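Local atomic coordinates of prophage MuSo2, 43 kDa tail protein (Shewanella oneidensis, PDB entry 3CDD), a protein that probably serves as a baseplate hub component of a Mu-like phage tail, as the counterpart of the Mu baseplate assembly protein gpP. Residues Val190-Gly195 with Lys297-Asn302; Ala283-Thr288 with Val305-Glu310; Leu169-Thr174 with Val179-Ser184. All coordinates share one frame; numbering follows the deposited sequence.

Interaction 1. Residues Val190-Gly195 with Lys297-Asn302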
# COMPACT_ATOMS: atom_id res chain seq x y z
N VAL A 190 -28.55 1.85 -26.35
CA VAL A 190 -27.47 2.51 -27.05
C VAL A 190 -26.31 1.52 -27.23
O VAL A 190 -26.15 0.59 -26.43
CB VAL A 190 -27.00 3.77 -26.24
CG1 VAL A 190 -26.40 3.36 -24.89
CG2 VAL A 190 -26.02 4.65 -27.03
N SER A 191 -25.52 1.73 -28.27
CA SER A 191 -24.26 1.01 -28.46
C SER A 191 -23.08 1.95 -28.23
O SER A 191 -23.20 3.16 -28.43
CB SER A 191 -24.17 0.44 -29.87
OG SER A 191 -25.19 -0.52 -30.07
N LEU A 192 -21.97 1.38 -27.78
CA LEU A 192 -20.71 2.10 -27.75
C LEU A 192 -19.91 1.71 -28.99
O LEU A 192 -19.37 0.61 -29.08
CB LEU A 192 -19.94 1.75 -26.46
CG LEU A 192 -20.52 2.24 -25.13
CD1 LEU A 192 -19.99 1.40 -23.95
CD2 LEU A 192 -20.17 3.73 -24.89
N ILE A 193 -19.84 2.63 -29.95
CA ILE A 193 -19.28 2.37 -31.27
C ILE A 193 -18.04 3.24 -31.49
O ILE A 193 -18.13 4.48 -31.56
CB ILE A 193 -20.33 2.63 -32.41
CG1 ILE A 193 -21.62 1.86 -32.13
CG2 ILE A 193 -19.76 2.24 -33.78
CD1 ILE A 193 -22.88 2.44 -32.80
N LEU A 194 -16.88 2.58 -31.56
CA LEU A 194 -15.62 3.19 -31.99
C LEU A 194 -15.80 4.02 -33.26
O LEU A 194 -16.19 3.48 -34.32
CB LEU A 194 -14.56 2.10 -32.20
CG LEU A 194 -13.17 2.48 -32.71
CD1 LEU A 194 -12.55 3.52 -31.82
CD2 LEU A 194 -12.31 1.25 -32.72
N GLY A 195 -15.53 5.32 -33.15
CA GLY A 195 -15.73 6.25 -34.26
C GLY A 195 -17.06 7.00 -34.25
O GLY A 195 -17.29 7.88 -35.10
N LYS A 297 -31.76 9.35 -21.13
CA LYS A 297 -31.71 8.76 -19.81
C LYS A 297 -30.27 8.74 -19.34
O LYS A 297 -29.34 8.63 -20.14
CB LYS A 297 -32.32 7.35 -19.80
CG LYS A 297 -33.79 7.28 -20.26
CD LYS A 297 -34.77 7.54 -19.11
CE LYS A 297 -36.23 7.43 -19.55
NZ LYS A 297 -36.88 8.75 -19.76
N LEU A 298 -30.08 8.90 -18.03
CA LEU A 298 -28.78 8.73 -17.41
C LEU A 298 -28.22 7.35 -17.74
O LEU A 298 -28.97 6.38 -17.76
CB LEU A 298 -28.90 8.89 -15.89
CG LEU A 298 -29.20 10.30 -15.35
CD1 LEU A 298 -29.34 10.32 -13.81
CD2 LEU A 298 -28.18 11.36 -15.85
N TRP A 299 -26.92 7.26 -18.02
CA TRP A 299 -26.24 5.96 -18.09
C TRP A 299 -26.50 5.22 -16.80
O TRP A 299 -26.43 5.82 -15.73
CB TRP A 299 -24.73 6.14 -18.25
CG TRP A 299 -24.34 6.63 -19.59
CD1 TRP A 299 -24.00 7.92 -19.93
CD2 TRP A 299 -24.22 5.86 -20.78
NE1 TRP A 299 -23.65 7.98 -21.26
CE2 TRP A 299 -23.79 6.73 -21.81
CE3 TRP A 299 -24.41 4.49 -21.08
CZ2 TRP A 299 -23.59 6.29 -23.12
CZ3 TRP A 299 -24.22 4.06 -22.38
CH2 TRP A 299 -23.79 4.95 -23.39
N ASN A 300 -26.74 3.91 -16.89
CA ASN A 300 -27.24 3.14 -15.74
C ASN A 300 -26.48 1.84 -15.60
O ASN A 300 -26.22 1.20 -16.59
CB ASN A 300 -28.74 2.88 -15.92
CG ASN A 300 -29.42 2.38 -14.65
OD1 ASN A 300 -28.84 2.36 -13.55
ND2 ASN A 300 -30.67 1.98 -14.80
N ILE A 301 -26.12 1.46 -14.37
CA ILE A 301 -25.44 0.19 -14.13
C ILE A 301 -26.41 -0.95 -14.39
O ILE A 301 -27.62 -0.76 -14.37
CB ILE A 301 -24.85 0.03 -12.68
CG1 ILE A 301 -25.93 0.28 -11.61
CG2 ILE A 301 -23.60 0.91 -12.49
CD1 ILE A 301 -25.40 0.13 -10.15
N ASN A 302 -25.87 -2.14 -14.63
CA ASN A 302 -26.68 -3.35 -14.86
C ASN A 302 -27.64 -3.15 -16.02
O ASN A 302 -28.83 -3.48 -15.94
CB ASN A 302 -27.42 -3.77 -13.59
CG ASN A 302 -27.80 -5.23 -13.60
OD1 ASN A 302 -27.22 -6.02 -14.36
ND2 ASN A 302 -28.79 -5.61 -12.77

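Interaction 2. Residues Ala283-Thr288 with Val305-Glu310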
# COMPACT_ATOMS: atom_id res chain seq x y z
N ALA A 283 -12.38 -3.02 -19.41
CA ALA A 283 -12.60 -2.12 -20.54
C ALA A 283 -13.44 -0.93 -20.06
O ALA A 283 -14.51 -1.13 -19.47
CB ALA A 283 -13.28 -2.83 -21.70
N GLU A 284 -12.96 0.28 -20.30
CA GLU A 284 -13.60 1.51 -19.82
C GLU A 284 -13.71 2.50 -20.94
O GLU A 284 -12.69 2.89 -21.53
CB GLU A 284 -12.76 2.15 -18.69
CG GLU A 284 -12.82 1.38 -17.42
CD GLU A 284 -12.06 2.03 -16.28
OE1 GLU A 284 -11.40 3.09 -16.45
OE2 GLU A 284 -12.15 1.44 -15.18
N TYR A 285 -14.95 2.94 -21.18
CA TYR A 285 -15.29 3.84 -22.26
C TYR A 285 -15.68 5.20 -21.72
O TYR A 285 -16.59 5.32 -20.93
CB TYR A 285 -16.45 3.23 -23.11
CG TYR A 285 -15.95 2.04 -23.94
CD1 TYR A 285 -15.89 0.76 -23.39
CD2 TYR A 285 -15.47 2.23 -25.21
CE1 TYR A 285 -15.37 -0.34 -24.14
CE2 TYR A 285 -14.97 1.16 -25.97
CZ TYR A 285 -14.92 -0.11 -25.43
OH TYR A 285 -14.41 -1.13 -26.19
N THR A 286 -15.00 6.23 -22.21
CA THR A 286 -15.28 7.60 -21.84
C THR A 286 -16.19 8.19 -22.92
O THR A 286 -15.83 8.21 -24.11
CB THR A 286 -13.99 8.40 -21.79
OG1 THR A 286 -13.08 7.81 -20.82
CG2 THR A 286 -14.25 9.86 -21.46
N VAL A 287 -17.37 8.65 -22.50
CA VAL A 287 -18.32 9.33 -23.38
C VAL A 287 -18.58 10.76 -22.87
O VAL A 287 -18.31 11.08 -21.69
CB VAL A 287 -19.66 8.51 -23.52
CG1 VAL A 287 -19.36 7.09 -24.09
CG2 VAL A 287 -20.39 8.39 -22.19
N THR A 288 -19.10 11.60 -23.76
CA THR A 288 -19.49 12.96 -23.45
C THR A 288 -20.91 12.97 -22.86
O THR A 288 -21.82 12.34 -23.40
CB THR A 288 -19.40 13.87 -24.71
OG1 THR A 288 -18.02 14.12 -25.03
CG2 THR A 288 -20.07 15.24 -24.47
N VAL A 305 -25.11 -3.17 -23.22
CA VAL A 305 -24.69 -2.23 -24.25
C VAL A 305 -23.84 -2.96 -25.32
O VAL A 305 -22.82 -3.55 -25.00
CB VAL A 305 -23.95 -1.02 -23.58
CG1 VAL A 305 -22.59 -1.43 -23.02
CG2 VAL A 305 -23.80 0.13 -24.54
N PRO A 306 -24.31 -2.99 -26.59
CA PRO A 306 -23.39 -3.56 -27.59
C PRO A 306 -22.06 -2.79 -27.67
O PRO A 306 -22.02 -1.58 -27.52
CB PRO A 306 -24.17 -3.45 -28.91
CG PRO A 306 -25.61 -3.38 -28.52
CD PRO A 306 -25.60 -2.61 -27.19
N VAL A 307 -20.97 -3.50 -27.86
CA VAL A 307 -19.66 -2.84 -27.92
C VAL A 307 -19.03 -3.28 -29.24
O VAL A 307 -18.92 -4.48 -29.49
CB VAL A 307 -18.81 -3.13 -26.64
CG1 VAL A 307 -17.37 -2.60 -26.74
CG2 VAL A 307 -19.51 -2.55 -25.39
N ILE A 308 -18.74 -2.32 -30.12
CA ILE A 308 -17.97 -2.57 -31.36
C ILE A 308 -16.67 -1.79 -31.26
O ILE A 308 -16.67 -0.56 -31.37
CB ILE A 308 -18.72 -2.15 -32.66
CG1 ILE A 308 -20.21 -2.53 -32.60
CG2 ILE A 308 -18.02 -2.74 -33.90
CD1 ILE A 308 -21.03 -2.10 -33.84
N ASP A 309 -15.56 -2.49 -31.03
CA ASP A 309 -14.28 -1.83 -30.83
C ASP A 309 -13.16 -2.69 -31.41
O ASP A 309 -12.70 -3.65 -30.79
CB ASP A 309 -14.05 -1.55 -29.34
CG ASP A 309 -12.87 -0.63 -29.08
OD1 ASP A 309 -11.92 -0.57 -29.90
OD2 ASP A 309 -12.88 0.06 -28.03
N GLU A 310 -12.74 -2.30 -32.61
CA GLU A 310 -11.74 -2.97 -33.43
C GLU A 310 -10.37 -2.83 -32.80
O GLU A 310 -9.58 -3.76 -32.84
CB GLU A 310 -11.75 -2.31 -34.82
CG GLU A 310 -11.29 -3.15 -35.97
CD GLU A 310 -11.30 -2.39 -37.33
OE1 GLU A 310 -11.68 -1.20 -37.39
OE2 GLU A 310 -10.92 -3.00 -38.33

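Interaction 3. Residues Leu169-Thr174 with Val179-Ser184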
# COMPACT_ATOMS: atom_id res chain seq x y z
N LEU A 169 -27.40 -10.84 -6.88
CA LEU A 169 -26.50 -9.72 -6.61
C LEU A 169 -27.17 -8.67 -5.73
O LEU A 169 -28.38 -8.44 -5.85
CB LEU A 169 -26.12 -9.03 -7.92
CG LEU A 169 -25.58 -9.83 -9.10
CD1 LEU A 169 -25.36 -8.88 -10.27
CD2 LEU A 169 -24.29 -10.52 -8.70
N LEU A 170 -26.37 -8.01 -4.89
CA LEU A 170 -26.81 -6.84 -4.11
C LEU A 170 -26.25 -5.56 -4.72
O LEU A 170 -25.07 -5.49 -5.05
CB LEU A 170 -26.36 -6.94 -2.66
CG LEU A 170 -26.56 -8.27 -1.93
CD1 LEU A 170 -25.96 -8.11 -0.56
CD2 LEU A 170 -28.05 -8.68 -1.83
N THR A 171 -27.10 -4.56 -4.91
CA THR A 171 -26.62 -3.23 -5.35
C THR A 171 -27.49 -2.13 -4.70
O THR A 171 -28.14 -2.38 -3.69
CB THR A 171 -26.46 -3.15 -6.91
OG1 THR A 171 -25.94 -1.87 -7.31
CG2 THR A 171 -27.76 -3.40 -7.61
N SER A 172 -27.49 -0.93 -5.25
CA SER A 172 -28.37 0.10 -4.74
C SER A 172 -28.93 0.88 -5.92
O SER A 172 -28.45 0.73 -7.05
CB SER A 172 -27.62 1.01 -3.74
OG SER A 172 -26.53 1.69 -4.35
N ASP A 173 -29.96 1.69 -5.69
CA ASP A 173 -30.50 2.50 -6.79
C ASP A 173 -30.16 3.96 -6.53
O ASP A 173 -29.48 4.25 -5.55
CB ASP A 173 -32.01 2.25 -6.95
CG ASP A 173 -32.82 2.63 -5.71
OD1 ASP A 173 -32.33 3.43 -4.88
OD2 ASP A 173 -33.96 2.15 -5.59
N THR A 174 -30.60 4.87 -7.40
CA THR A 174 -30.25 6.28 -7.24
C THR A 174 -30.82 6.89 -5.95
O THR A 174 -30.37 7.95 -5.51
CB THR A 174 -30.65 7.16 -8.44
OG1 THR A 174 -32.08 7.21 -8.55
CG2 THR A 174 -30.02 6.64 -9.73
N VAL A 179 -30.93 -2.86 -3.49
CA VAL A 179 -31.49 -3.60 -4.63
C VAL A 179 -30.97 -5.05 -4.69
O VAL A 179 -29.76 -5.30 -4.70
CB VAL A 179 -31.23 -2.91 -6.00
CG1 VAL A 179 -31.83 -3.75 -7.14
CG2 VAL A 179 -31.80 -1.52 -6.03
N ILE A 180 -31.92 -5.98 -4.72
CA ILE A 180 -31.63 -7.39 -4.95
C ILE A 180 -31.99 -7.78 -6.38
O ILE A 180 -33.17 -7.77 -6.79
CB ILE A 180 -32.34 -8.30 -3.94
CG1 ILE A 180 -32.02 -7.86 -2.51
CG2 ILE A 180 -31.95 -9.76 -4.20
CD1 ILE A 180 -32.88 -8.55 -1.43
N THR A 181 -30.97 -8.13 -7.14
CA THR A 181 -31.16 -8.40 -8.56
C THR A 181 -30.23 -9.48 -9.12
O THR A 181 -29.55 -10.19 -8.37
CB THR A 181 -31.08 -7.06 -9.35
OG1 THR A 181 -31.50 -7.27 -10.70
CG2 THR A 181 -29.65 -6.46 -9.30
N ARG A 182 -30.24 -9.62 -10.43
CA ARG A 182 -29.28 -10.47 -11.15
C ARG A 182 -28.82 -9.65 -12.33
O ARG A 182 -29.45 -8.65 -12.65
CB ARG A 182 -29.96 -11.76 -11.67
CG ARG A 182 -30.11 -12.87 -10.64
CD ARG A 182 -30.72 -14.11 -11.31
NE ARG A 182 -30.59 -15.34 -10.53
CZ ARG A 182 -31.45 -15.76 -9.61
NH1 ARG A 182 -32.54 -15.04 -9.33
NH2 ARG A 182 -31.23 -16.89 -8.96
N ALA A 183 -27.75 -10.08 -13.00
CA ALA A 183 -27.32 -9.44 -14.24
C ALA A 183 -28.52 -9.25 -15.17
O ALA A 183 -29.22 -10.21 -15.49
CB ALA A 183 -26.26 -10.27 -14.93
N SER A 184 -28.73 -8.01 -15.61
CA SER A 184 -29.96 -7.63 -16.31
C SER A 184 -30.00 -8.06 -17.78
O SER A 184 -28.96 -8.29 -18.41
CB SER A 184 -30.13 -6.12 -16.23
OG SER A 184 -31.40 -5.71 -16.70

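Interaction 1. Residues Val190-Gly195 with Lys297-Asn302
Trp299 and Val190 meet through torsions that turn both side chains toward each other. The indole swings off beside its own backbone N (chi1 -72°), which carries the benzo end of the ring away from the 297-302 backbone, while Val190 holds its CG1 branch between its backbone N and carbonyl carbon (chi1 65°), pointing at that ring end. The evidence for how they meet is the near equality of two distances: Val190 CG1 lies 3.4 Å from Trp299 CZ3 and also 3.4 Å from Trp299 CH2, so the methyl is shared evenly between these two atoms. It approaches the ring obliquely, with the two side chains crossing at about a right angle. Leu192 adds a looser touch on the same corner, its CD2 methyl standing 4.1 Å from Trp299 CH2.

The backbones themselves stay well apart, the CA atoms of Val190 and Trp299 being 9.7 Å from each other, so the length of the indole spans the distance. Segment 297-302 is the loop leading into strand 304-309, in the GpP fourth-domain range, and strand 192-193 pairs in parallel with that same strand. Ile292, Val287, Ile320 and Ile323 also pack against the Trp299 side chain, and Leu192 rests on Val287 and Val305. All three touching residues are buried and every touching atom is carbon, so the two segments are held together here by apolar packing and the exclusion of water.

Interaction 2. Residues Ala283-Thr288 with Val305-Glu310
Tyr285, with 68 Å² buried by the contact, reaches across to Asp309 and Val307, each of which contributes 30 Å². The phenol OH donates a hydrogen bond to Asp309 OD2, the distance from Tyr285 OH to OD2 being 2.7 Å. The carboxylate oxygen lies at the edge of the ring, near its plane, which also brings it to 3.1 Å from Tyr285 CE2. Seen from the acid, the phenol arrives on the anti side of OD2 and 23° out of the carboxylate plane; the carboxylate and ring planes are themselves turned 62° apart. On a side chain that starts toward the tyrosine strand, CG anti to the backbone N (chi1 -169°) places Asp309 OD2 beside the phenol.

Val307 adds van der Waals contact at the end of the phenol. Its CG1 methyl approaches obliquely, at 3.4 Å from Tyr285 OH and 3.7 Å from Tyr285 CZ, the two side chains coming from opposite directions. The CA atoms of Tyr285 and Val307 are 9.8 Å apart, too far for backbone pairing: strands 281-288 and 304-309 face each other across a packed interior, and are joined through strands 331-339 and 317-328, an arrangement consistent with the small barrels of the phage baseplate family. Leu314 touches both Tyr285 and Val307 in that interior.

The stronger polar partner of Asp309 comes from the second subunit: the OH of its Tyr84 is hydrogen-bonded to OD2, which it shares with Tyr285, while OD1 accepts from the backbone N of Met312. Three bonds on one buried carboxylate fix its rotation and would probably stabilise its ionised form, while Tyr84 of the second subunit, which also packs on Tyr285, brings the intersubunit boundary right up to the acid.

Interaction 3. Residues Leu169-Thr174 with Val179-Ser184
Leu169 and Thr181 are joined by two backbone hydrogen bonds, one in each direction. Leu169 N donates to Thr181 O at 2.7 Å with an N-H...O angle of 172°, and Thr181 N returns a bond of 2.9 Å to Leu169 O. Thr171 and Val179 do the same: Thr171 N reaches Val179 O at 2.8 Å, and Val179 N reaches Thr171 O at 2.8 Å. This last donor lies 50° out of the carbonyl plane, so its bond does not use a lone-pair direction. Between them sits the non-hydrogen-bonded pair Leu170-Ile180, with CA-H contacts from Leu170 CA to Val179 O at 3.4 Å and from Ile180 CA to Leu169 O at 3.5 Å.

The register is that of an antiparallel beta hairpin. Ile180 bonds through its own backbone to Ile135 and Asn137, which puts strand 178-181 in the middle of a three-stranded mixed sheet. Leu170 and Ile180 lie side by side, Leu170 CD2 and Ile180 CG1 4.1 Å apart, under helices 155-164 and 119-127. On the other face, with OG1 anti to the backbone N, Thr171 and Thr181 each hold CG2 between N and the carbonyl carbon, where the two methyls meet at 4.0 Å. Val179 CG2 packs on Ser172 C and Asp173 N, and Leu169 CD1 lies by Ala183 N.

Marginal polar groups are satisfied elsewhere: Ser172 OG by Asp97, Asp173 OD2 by Asn177, Arg182 NH1 by Asp139 O and Thr138 OG1.

Overall arrangement
From the N terminus, interaction 3 comes first and closes a short hairpin, with four residues between its segments. Just beyond it the chain enters 190-195, opening a span of 101 residues that interaction 1 closes at 297-302. Interaction 2 starts at 283-288 inside that span and ends at 305-310 beyond it, so the two cross. They also touch directly: strand 192-193 runs parallel to 304-309, with probable bonds such as Leu192 N to Pro306 O. Both lie beside the second subunit. Interaction 3 is tied to interaction 1 through Asn302, whose side chain probably bonds Ser184 N and Arg182 O, linking the helix-covered hairpin to the region of strands 192-193 and 304-309; interactions 2 and 3 do not meet.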